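Local atomic coordinates of histidinol-phosphate aminotransferase (PDB entry 3FTB), a protein that probably works as a pyridoxal 5'-phosphate-dependent aminotransferase, named for amino transfer with histidinol phosphate, a step of histidine biosynthesis. Residues S308-K311 with L312-L316; K346-K349 with F350-L354; A240-N243 with P244-N248. One frame throughout, in Å; residues are numbered along the deposited sequence.

How the interactions relate
Interactions 1 and 2 belong to the small domain, whose five-stranded mixed sheet is packed against by helix 309-317 and the C-terminal helix 344-359. Their centres lie 15 Å apart, and the end of interaction 1 packs on the end of interaction 2: CD1 of L316 is 3.7 Å from CD1 of L354. Interaction 3 comes first along the chain, in the loop between helices 232-239 and 249-257. Its centre is 42 Å from that of interaction 1 and 43 Å from that of interaction 2, in the large domain, built round the seven-stranded sheet, and against the second subunit. Together they sample two jobs: building the small domain, and joining the two subunits of the dimer.

Interaction 1 of 3, residues S308-K311 with L312-L316; sequences SGEK and LYDSL
The carbonyl oxygen of K311 is gripped twice by S315. The backbone N of S315 donates to K311 O at 3.0 Å, approaching from 26° outside the carbonyl plane, and the hydroxyl OG adds a weak bond to the same oxygen. One turn earlier the helix starts with a straighter bond: L312 N reaches S308 O at 2.6 Å with an N-H...O angle of 178°. Between them, D314 N donates to E310 O at 2.8 Å.

S308 is the N-cap. Its OG takes the backbone N-H of K311 at 3.2 Å, and the lysine then folds back on the same atom, NZ donating to OG at 3.0 Å. Bends at three successive torsions of the K311 chain bring the ammonium group round to the start of the helix, so the serine hydroxyl accepts from both ends of one residue.

On the outer face E310 and D314 lie side by side and point the same way, their carboxylate planes 25° apart. The E310 CG packs at 3.5 Å from D314 OD2, while OE2 of the glutamate stays 4.4 Å from that oxygen. Such a pair of like charges may raise the pKa of one of them slightly, though R325 offers E310 a long, weak counter-charge.

Y313 lies next to this pair, D314 OD1 at the edge of its ring and in its plane, and reaches V322, I323 and R325 of strand 321-325, while L312 turns inward to F288. This is a serine N-cap opening an amphipathic helix on the sheet of a fold type I aminotransferase's small domain.

Interaction 2 of 3, residues K346-K349 with F350-L354; sequences KNTK and FLRAL
T348 and R352 meet one turn apart on the outer side of helix 344-359. The methyl CG2 of T348 lies over one face of the R352 guanidinium and touches the chain leading to it, 3.8 Å from CD. The arginine doubles back over the preceding turn because its chain is extended at chi2 and then bends at chi3 (-49°). This carries NH2 to 4.0 Å from CG of K349, so the guanidinium nitrogen packs against the aliphatic root of the lysine. The lysine chain runs on nearly straight until its last torsion, and its NZ ends 4.8 Å from R352 NH2; two like charges this near probably add a mild repulsion.

Under these side chains the first three backbone bonds are regular helical ones. F350 N donates to K346 O at 2.8 Å, L351 N to N347 O at 2.9 Å and R352 N to T348 O at 3.0 Å. The pattern weakens at A353, whose N makes only a weak bond to K349 O and also finds F350 O, which takes L354 N as well. On the inner side the F350 ring carries CD1 of L354 over one face, 3.7 Å above the plane and offset toward the rim.

A second shell holds the polar ends. T348 OG1 bonds to E344 O and R278, and the buried N347 is held by Y31, K342 and E275, while K346 pairs with D343. The F350 ring stacks on Y31 and meets F339 edge-to-face.

Thus the segment lies as an amphipathic helix with R352 and K349 facing outward, L351 and L354 set against the long helix 262-285, F350 and A353 resting on strand 321-325, and A353 and L354 also packing on L316 of helix 309-317.

Interaction 3 of 3, residues A240-N243 with P244-N248; sequences AKQN and PWNIN
Q242 sends an extended side chain toward N246, and the side chains cross at a slant, the amide planes nearly perpendicular (81°). The amide of N246 is held from beyond the loop: ND2 donates to L83 O and to E89 OE1, which fixes it beside Q242, a residue that itself packs on E89 and L93.

N243 comes next and lies across the proline that follows. With CG anti to the backbone N (chi1 -156°), the N243 side chain crosses the proline at about a right angle, its amide CG and ND2 each 3.6 Å from P244 CD. The backbone O of N243 lies 3.3 Å from CB of N246. Beyond it, CB of P244 lies 3.8 Å above one face of the W245 indole, offset toward the rim, and this ring in turn meets Y58.

The loop belongs to the dimer interface: Q242 O and K241 O accept from K117 of the second subunit, W245 O from R223 and N246 O from N85 of that same subunit. Within its own chain it runs from helix 232-239 past helix 87-95 and the end of strand 80-84 to N248, the N-cap of helix 249-257.

Interaction 1 of 3, residues S308-K311 with L312-L316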
ATOM      1  N   SER A 308     -21.265 -25.301  22.122  1.00 36.34           N
ATOM      2  CA  SER A 308     -20.881 -23.927  21.837  1.00 34.99           C
ATOM      3  C   SER A 308     -19.829 -23.864  20.740  1.00 36.71           C
ATOM      4  O   SER A 308     -19.077 -24.814  20.535  1.00 41.79           O
ATOM      5  CB  SER A 308     -20.346 -23.256  23.102  1.00 36.75           C
ATOM      6  OG  SER A 308     -19.417 -24.096  23.758  1.00 48.08           O
ATOM      7  N   GLY A 309     -19.784 -22.740  20.030  1.00 34.13           N
ATOM      8  CA  GLY A 309     -18.792 -22.534  18.994  1.00 23.43           C
ATOM      9  C   GLY A 309     -17.376 -22.592  19.541  1.00 40.93           C
ATOM     10  O   GLY A 309     -16.437 -22.950  18.823  1.00 39.76           O
ATOM     11  N   GLU A 310     -17.217 -22.224  20.811  1.00 51.24           N
ATOM     12  CA  GLU A 310     -15.917 -22.331  21.458  1.00 51.60           C
ATOM     13  C   GLU A 310     -15.620 -23.786  21.749  1.00 36.18           C
ATOM     14  O   GLU A 310     -14.498 -24.231  21.584  1.00 27.68           O
ATOM     15  CB  GLU A 310     -15.835 -21.513  22.753  1.00 63.67           C
ATOM     16  CG  GLU A 310     -14.398 -21.416  23.287  1.00 72.35           C
ATOM     17  CD  GLU A 310     -14.267 -20.646  24.592  1.00 76.88           C
ATOM     18  OE1 GLU A 310     -15.122 -20.820  25.488  1.00 86.20           O
ATOM     19  OE2 GLU A 310     -13.287 -19.880  24.729  1.00 69.98           O
ATOM     20  N   LYS A 311     -16.635 -24.527  22.176  1.00 42.56           N
ATOM     21  CA  LYS A 311     -16.452 -25.942  22.466  1.00 47.22           C
ATOM     22  C   LYS A 311     -16.192 -26.678  21.159  1.00 43.58           C
ATOM     23  O   LYS A 311     -15.240 -27.458  21.047  1.00 44.80           O
ATOM     24  CB  LYS A 311     -17.660 -26.523  23.217  1.00 52.10           C
ATOM     25  CG  LYS A 311     -17.479 -27.969  23.661  1.00 57.77           C
ATOM     26  CD  LYS A 311     -17.973 -28.215  25.089  1.00 60.34           C
ATOM     27  CE  LYS A 311     -19.398 -27.720  25.319  1.00 61.33           C
ATOM     28  NZ  LYS A 311     -19.462 -26.315  25.832  1.00 57.36           N
ATOM     29  N   LEU A 312     -17.023 -26.408  20.158  1.00 34.30           N
ATOM     30  CA  LEU A 312     -16.783 -26.965  18.834  1.00 31.58           C
ATOM     31  C   LEU A 312     -15.403 -26.542  18.321  1.00 32.27           C
ATOM     32  O   LEU A 312     -14.617 -27.393  17.904  1.00 37.39           O
ATOM     33  CB  LEU A 312     -17.879 -26.557  17.850  1.00 32.17           C
ATOM     34  CG  LEU A 312     -17.584 -26.971  16.407  1.00 29.97           C
ATOM     35  CD1 LEU A 312     -17.345 -28.486  16.306  1.00 22.32           C
ATOM     36  CD2 LEU A 312     -18.699 -26.508  15.477  1.00 16.56           C
ATOM     37  N   TYR A 313     -15.110 -25.237  18.361  1.00 31.25           N
ATOM     38  CA  TYR A 313     -13.803 -24.705  17.952  1.00 35.43           C
ATOM     39  C   TYR A 313     -12.629 -25.424  18.628  1.00 38.80           C
ATOM     40  O   TYR A 313     -11.695 -25.884  17.955  1.00 37.21           O
ATOM     41  CB  TYR A 313     -13.718 -23.194  18.241  1.00 37.85           C
ATOM     42  CG  TYR A 313     -12.377 -22.558  17.914  1.00 38.67           C
ATOM     43  CD1 TYR A 313     -12.162 -21.939  16.692  1.00 35.88           C
ATOM     44  CD2 TYR A 313     -11.327 -22.569  18.832  1.00 35.40           C
ATOM     45  CE1 TYR A 313     -10.944 -21.360  16.386  1.00 41.22           C
ATOM     46  CE2 TYR A 313     -10.102 -21.986  18.531  1.00 33.28           C
ATOM     47  CZ  TYR A 313      -9.922 -21.387  17.305  1.00 43.02           C
ATOM     48  OH  TYR A 313      -8.715 -20.807  16.988  1.00 59.52           O
ATOM     49  N   ASP A 314     -12.675 -25.498  19.958  1.00 45.10           N
ATOM     50  CA  ASP A 314     -11.595 -26.102  20.746  1.00 44.77           C
ATOM     51  C   ASP A 314     -11.451 -27.596  20.496  1.00 39.14           C
ATOM     52  O   ASP A 314     -10.380 -28.165  20.685  1.00 36.13           O
ATOM     53  CB  ASP A 314     -11.800 -25.841  22.237  1.00 51.42           C
ATOM     54  CG  ASP A 314     -11.334 -24.458  22.654  1.00 57.81           C
ATOM     55  OD1 ASP A 314     -10.376 -23.942  22.037  1.00 60.41           O
ATOM     56  OD2 ASP A 314     -11.916 -23.895  23.608  1.00 56.50           O
ATOM     57  N   SER A 315     -12.541 -28.230  20.079  1.00 41.15           N
ATOM     58  CA  SER A 315     -12.501 -29.630  19.668  1.00 40.20           C
ATOM     59  C   SER A 315     -11.770 -29.794  18.332  1.00 39.95           C
ATOM     60  O   SER A 315     -10.793 -30.541  18.229  1.00 36.34           O
ATOM     61  CB  SER A 315     -13.916 -30.209  19.574  1.00 39.47           C
ATOM     62  OG  SER A 315     -14.355 -30.720  20.821  1.00 43.20           O
ATOM     63  N   LEU A 316     -12.250 -29.092  17.310  1.00 44.23           N
ATOM     64  CA  LEU A 316     -11.648 -29.158  15.980  1.00 43.90           C
ATOM     65  C   LEU A 316     -10.192 -28.689  15.955  1.00 44.37           C
ATOM     66  O   LEU A 316      -9.391 -29.167  15.146  1.00 46.87           O
ATOM     67  CB  LEU A 316     -12.474 -28.340  14.984  1.00 52.67           C
ATOM     68  CG  LEU A 316     -13.911 -28.827  14.806  1.00 53.85           C
ATOM     69  CD1 LEU A 316     -14.665 -27.949  13.821  1.00 58.85           C
ATOM     70  CD2 LEU A 316     -13.901 -30.268  14.340  1.00 48.97           C
TER

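Interaction 2 of 3, residues K346-K349 with F350-L354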
ATOM      1  N   LYS A 346     -10.910 -31.518   0.883  1.00 46.65           N
ATOM      2  CA  LYS A 346     -10.770 -30.873   2.188  1.00 42.72           C
ATOM      3  C   LYS A 346     -12.097 -30.834   2.953  1.00 42.81           C
ATOM      4  O   LYS A 346     -12.130 -30.983   4.179  1.00 44.71           O
ATOM      5  CB  LYS A 346     -10.206 -29.451   2.039  1.00 38.58           C
ATOM      6  CG  LYS A 346      -8.763 -29.399   1.535  1.00 38.42           C
ATOM      7  CD  LYS A 346      -8.112 -28.053   1.839  1.00 42.34           C
ATOM      8  CE  LYS A 346      -6.787 -27.900   1.123  1.00 34.39           C
ATOM      9  NZ  LYS A 346      -6.986 -27.948  -0.350  1.00 44.72           N
ATOM     10  N   ASN A 347     -13.185 -30.630   2.211  1.00 40.68           N
ATOM     11  CA  ASN A 347     -14.528 -30.541   2.769  1.00 32.41           C
ATOM     12  C   ASN A 347     -15.013 -31.860   3.375  1.00 39.34           C
ATOM     13  O   ASN A 347     -15.625 -31.884   4.444  1.00 36.63           O
ATOM     14  CB  ASN A 347     -15.506 -30.063   1.688  1.00 33.85           C
ATOM     15  CG  ASN A 347     -15.507 -28.550   1.523  1.00 34.49           C
ATOM     16  OD1 ASN A 347     -14.776 -27.831   2.216  1.00 34.21           O
ATOM     17  ND2 ASN A 347     -16.336 -28.060   0.610  1.00 30.85           N
ATOM     18  N   THR A 348     -14.753 -32.962   2.681  1.00 40.69           N
ATOM     19  CA  THR A 348     -15.151 -34.263   3.190  1.00 43.95           C
ATOM     20  C   THR A 348     -14.347 -34.577   4.450  1.00 49.38           C
ATOM     21  O   THR A 348     -14.866 -35.132   5.413  1.00 44.63           O
ATOM     22  CB  THR A 348     -14.951 -35.360   2.134  1.00 48.53           C
ATOM     23  OG1 THR A 348     -15.812 -35.109   1.012  1.00 47.30           O
ATOM     24  CG2 THR A 348     -15.267 -36.732   2.722  1.00 48.63           C
ATOM     25  N   LYS A 349     -13.076 -34.194   4.444  1.00 55.22           N
ATOM     26  CA  LYS A 349     -12.232 -34.359   5.619  1.00 50.45           C
ATOM     27  C   LYS A 349     -12.812 -33.551   6.775  1.00 47.01           C
ATOM     28  O   LYS A 349     -13.011 -34.064   7.877  1.00 37.96           O
ATOM     29  CB  LYS A 349     -10.809 -33.890   5.316  1.00 43.64           C
ATOM     30  CG  LYS A 349      -9.762 -34.481   6.240  1.00 44.82           C
ATOM     31  CD  LYS A 349      -8.472 -33.688   6.205  1.00 42.26           C
ATOM     32  CE  LYS A 349      -7.354 -34.433   6.920  1.00 51.12           C
ATOM     33  NZ  LYS A 349      -7.132 -35.808   6.370  1.00 45.57           N
ATOM     34  N   PHE A 350     -13.078 -32.276   6.510  1.00 45.54           N
ATOM     35  CA  PHE A 350     -13.726 -31.384   7.469  1.00 41.81           C
ATOM     36  C   PHE A 350     -14.977 -31.993   8.134  1.00 44.97           C
ATOM     37  O   PHE A 350     -15.097 -32.020   9.368  1.00 39.22           O
ATOM     38  CB  PHE A 350     -14.096 -30.071   6.767  1.00 39.82           C
ATOM     39  CG  PHE A 350     -14.855 -29.120   7.635  1.00 43.53           C
ATOM     40  CD1 PHE A 350     -14.206 -28.413   8.646  1.00 41.66           C
ATOM     41  CD2 PHE A 350     -16.221 -28.933   7.452  1.00 45.26           C
ATOM     42  CE1 PHE A 350     -14.902 -27.533   9.457  1.00 36.81           C
ATOM     43  CE2 PHE A 350     -16.930 -28.053   8.263  1.00 42.12           C
ATOM     44  CZ  PHE A 350     -16.266 -27.354   9.268  1.00 42.46           C
ATOM     45  N   LEU A 351     -15.902 -32.469   7.300  1.00 46.95           N
ATOM     46  CA  LEU A 351     -17.175 -33.027   7.746  1.00 42.82           C
ATOM     47  C   LEU A 351     -16.966 -34.288   8.571  1.00 40.85           C
ATOM     48  O   LEU A 351     -17.679 -34.524   9.553  1.00 34.21           O
ATOM     49  CB  LEU A 351     -18.068 -33.349   6.539  1.00 50.38           C
ATOM     50  CG  LEU A 351     -18.754 -32.216   5.766  1.00 47.50           C
ATOM     51  CD1 LEU A 351     -18.997 -32.619   4.319  1.00 41.27           C
ATOM     52  CD2 LEU A 351     -20.064 -31.802   6.443  1.00 43.55           C
ATOM     53  N   ARG A 352     -15.996 -35.104   8.165  1.00 30.92           N
ATOM     54  CA  ARG A 352     -15.713 -36.336   8.883  1.00 35.04           C
ATOM     55  C   ARG A 352     -15.140 -36.083  10.269  1.00 38.06           C
ATOM     56  O   ARG A 352     -15.070 -36.992  11.080  1.00 49.26           O
ATOM     57  CB  ARG A 352     -14.811 -37.250   8.062  1.00 37.69           C
ATOM     58  CG  ARG A 352     -15.472 -37.679   6.758  1.00 52.72           C
ATOM     59  CD  ARG A 352     -14.582 -38.600   5.942  1.00 70.28           C
ATOM     60  NE  ARG A 352     -13.230 -38.065   5.806  1.00 83.16           N
ATOM     61  CZ  ARG A 352     -12.297 -38.580   5.012  1.00 83.48           C
ATOM     62  NH1 ARG A 352     -12.572 -39.646   4.269  1.00 79.29           N
ATOM     63  NH2 ARG A 352     -11.092 -38.027   4.958  1.00 82.30           N
ATOM     64  N   ALA A 353     -14.742 -34.844  10.538  1.00 34.45           N
ATOM     65  CA  ALA A 353     -14.342 -34.449  11.882  1.00 32.70           C
ATOM     66  C   ALA A 353     -15.570 -33.970  12.657  1.00 39.65           C
ATOM     67  O   ALA A 353     -15.712 -34.250  13.852  1.00 38.40           O
ATOM     68  CB  ALA A 353     -13.293 -33.361  11.822  1.00 32.01           C
ATOM     69  N   LEU A 354     -16.446 -33.241  11.965  1.00 32.18           N
ATOM     70  CA  LEU A 354     -17.704 -32.763  12.535  1.00 32.54           C
ATOM     71  C   LEU A 354     -18.527 -33.943  13.005  1.00 34.82           C
ATOM     72  O   LEU A 354     -19.206 -33.881  14.025  1.00 37.07           O
ATOM     73  CB  LEU A 354     -18.508 -31.998  11.486  1.00 33.15           C
ATOM     74  CG  LEU A 354     -18.555 -30.475  11.578  1.00 29.78           C
ATOM     75  CD1 LEU A 354     -17.181 -29.892  11.860  1.00 32.35           C
ATOM     76  CD2 LEU A 354     -19.118 -29.902  10.303  1.00 19.13           C
TER

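Interaction 3 of 3, residues A240-N243 with P244-N248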
ATOM      1  N   ALA A 240      -7.542  12.080  -3.510  1.00 42.57           N
ATOM      2  CA  ALA A 240      -6.978  13.202  -2.760  1.00 45.80           C
ATOM      3  C   ALA A 240      -6.428  12.771  -1.399  1.00 46.57           C
ATOM      4  O   ALA A 240      -5.538  13.413  -0.847  1.00 48.41           O
ATOM      5  CB  ALA A 240      -8.028  14.283  -2.578  1.00 45.21           C
ATOM      6  N   LYS A 241      -6.958  11.679  -0.862  1.00 46.11           N
ATOM      7  CA  LYS A 241      -6.519  11.187   0.435  1.00 43.76           C
ATOM      8  C   LYS A 241      -5.323  10.239   0.320  1.00 45.21           C
ATOM      9  O   LYS A 241      -4.491  10.160   1.228  1.00 54.79           O
ATOM     10  CB  LYS A 241      -7.684  10.508   1.166  1.00 45.22           C
ATOM     11  CG  LYS A 241      -8.846  11.443   1.465  1.00 43.71           C
ATOM     12  CD  LYS A 241      -9.762  10.876   2.535  1.00 42.03           C
ATOM     13  CE  LYS A 241     -10.652  11.963   3.108  1.00 45.79           C
ATOM     14  NZ  LYS A 241     -11.424  11.516   4.299  1.00 50.72           N
ATOM     15  N   GLN A 242      -5.231   9.533  -0.801  1.00 33.44           N
ATOM     16  CA  GLN A 242      -4.238   8.473  -0.949  1.00 37.75           C
ATOM     17  C   GLN A 242      -2.818   8.955  -1.237  1.00 53.38           C
ATOM     18  O   GLN A 242      -2.524  10.152  -1.217  1.00 53.50           O
ATOM     19  CB  GLN A 242      -4.655   7.505  -2.053  1.00 29.18           C
ATOM     20  CG  GLN A 242      -5.971   6.811  -1.791  1.00 37.73           C
ATOM     21  CD  GLN A 242      -6.320   5.830  -2.884  1.00 45.13           C
ATOM     22  OE1 GLN A 242      -6.012   4.645  -2.779  1.00 48.95           O
ATOM     23  NE2 GLN A 242      -6.945   6.322  -3.952  1.00 38.54           N
ATOM     24  N   ASN A 243      -1.947   7.992  -1.512  1.00 57.55           N
ATOM     25  CA  ASN A 243      -0.580   8.274  -1.907  1.00 54.65           C
ATOM     26  C   ASN A 243      -0.302   7.710  -3.301  1.00 46.32           C
ATOM     27  O   ASN A 243      -0.622   6.553  -3.586  1.00 46.97           O
ATOM     28  CB  ASN A 243       0.382   7.673  -0.888  1.00 63.37           C
ATOM     29  CG  ASN A 243       1.720   8.361  -0.880  1.00 64.02           C
ATOM     30  OD1 ASN A 243       2.746   7.747  -1.168  1.00 61.93           O
ATOM     31  ND2 ASN A 243       1.721   9.650  -0.557  1.00 67.34           N
ATOM     32  N   PRO A 244       0.277   8.534  -4.181  1.00 37.51           N
ATOM     33  CA  PRO A 244       0.641   8.112  -5.539  1.00 31.31           C
ATOM     34  C   PRO A 244       1.498   6.847  -5.506  1.00 36.03           C
ATOM     35  O   PRO A 244       2.154   6.574  -4.502  1.00 38.51           O
ATOM     36  CB  PRO A 244       1.443   9.295  -6.062  1.00 41.02           C
ATOM     37  CG  PRO A 244       0.884  10.469  -5.308  1.00 43.67           C
ATOM     38  CD  PRO A 244       0.591   9.951  -3.935  1.00 38.82           C
ATOM     39  N   TRP A 245       1.468   6.084  -6.593  1.00 33.20           N
ATOM     40  CA  TRP A 245       2.017   4.726  -6.636  1.00 37.72           C
ATOM     41  C   TRP A 245       1.722   3.808  -5.424  1.00 38.00           C
ATOM     42  O   TRP A 245       2.614   3.098  -4.963  1.00 45.01           O
ATOM     43  CB  TRP A 245       3.521   4.780  -6.883  1.00 39.62           C
ATOM     44  CG  TRP A 245       3.885   5.625  -8.041  1.00 45.65           C
ATOM     45  CD1 TRP A 245       3.731   5.319  -9.362  1.00 46.36           C
ATOM     46  CD2 TRP A 245       4.473   6.931  -7.996  1.00 45.83           C
ATOM     47  NE1 TRP A 245       4.185   6.357 -10.141  1.00 49.28           N
ATOM     48  CE2 TRP A 245       4.649   7.356  -9.325  1.00 46.96           C
ATOM     49  CE3 TRP A 245       4.873   7.780  -6.957  1.00 44.57           C
ATOM     50  CZ2 TRP A 245       5.203   8.594  -9.646  1.00 51.63           C
ATOM     51  CZ3 TRP A 245       5.417   9.010  -7.280  1.00 42.67           C
ATOM     52  CH2 TRP A 245       5.578   9.405  -8.609  1.00 46.37           C
ATOM     53  N   ASN A 246       0.492   3.792  -4.918  1.00 28.87           N
ATOM     54  CA  ASN A 246       0.172   2.902  -3.797  1.00 33.69           C
ATOM     55  C   ASN A 246       0.038   1.430  -4.210  1.00 36.78           C
ATOM     56  O   ASN A 246      -0.140   0.547  -3.368  1.00 41.26           O
ATOM     57  CB  ASN A 246      -1.108   3.349  -3.092  1.00 30.74           C
ATOM     58  CG  ASN A 246      -2.330   3.235  -3.985  1.00 30.85           C
ATOM     59  OD1 ASN A 246      -2.278   3.536  -5.181  1.00 35.02           O
ATOM     60  ND2 ASN A 246      -3.438   2.800  -3.408  1.00 25.26           N
ATOM     61  N   ILE A 247       0.113   1.174  -5.511  1.00 35.43           N
ATOM     62  CA  ILE A 247      -0.102  -0.164  -6.062  1.00 31.47           C
ATOM     63  C   ILE A 247       1.198  -0.738  -6.605  1.00 28.07           C
ATOM     64  O   ILE A 247       1.721  -0.253  -7.591  1.00 34.29           O
ATOM     65  CB  ILE A 247      -1.150  -0.128  -7.209  1.00 29.09           C
ATOM     66  CG1 ILE A 247      -2.442   0.537  -6.741  1.00 32.22           C
ATOM     67  CG2 ILE A 247      -1.428  -1.516  -7.770  1.00 27.36           C
ATOM     68  CD1 ILE A 247      -2.982  -0.024  -5.449  1.00 36.23           C
ATOM     69  N   ASN A 248       1.726  -1.770  -5.959  1.00 37.60           N
ATOM     70  CA  ASN A 248       2.956  -2.416  -6.432  1.00 35.27           C
ATOM     71  C   ASN A 248       2.801  -3.031  -7.828  1.00 36.22           C
ATOM     72  O   ASN A 248       1.685  -3.270  -8.289  1.00 31.00           O
ATOM     73  CB  ASN A 248       3.414  -3.485  -5.439  1.00 26.94           C
ATOM     74  CG  ASN A 248       2.617  -4.776  -5.563  1.00 23.96           C
ATOM     75  OD1 ASN A 248       1.698  -5.025  -4.785  1.00 30.26           O
ATOM     76  ND2 ASN A 248       2.972  -5.604  -6.537  1.00 27.80           N
TER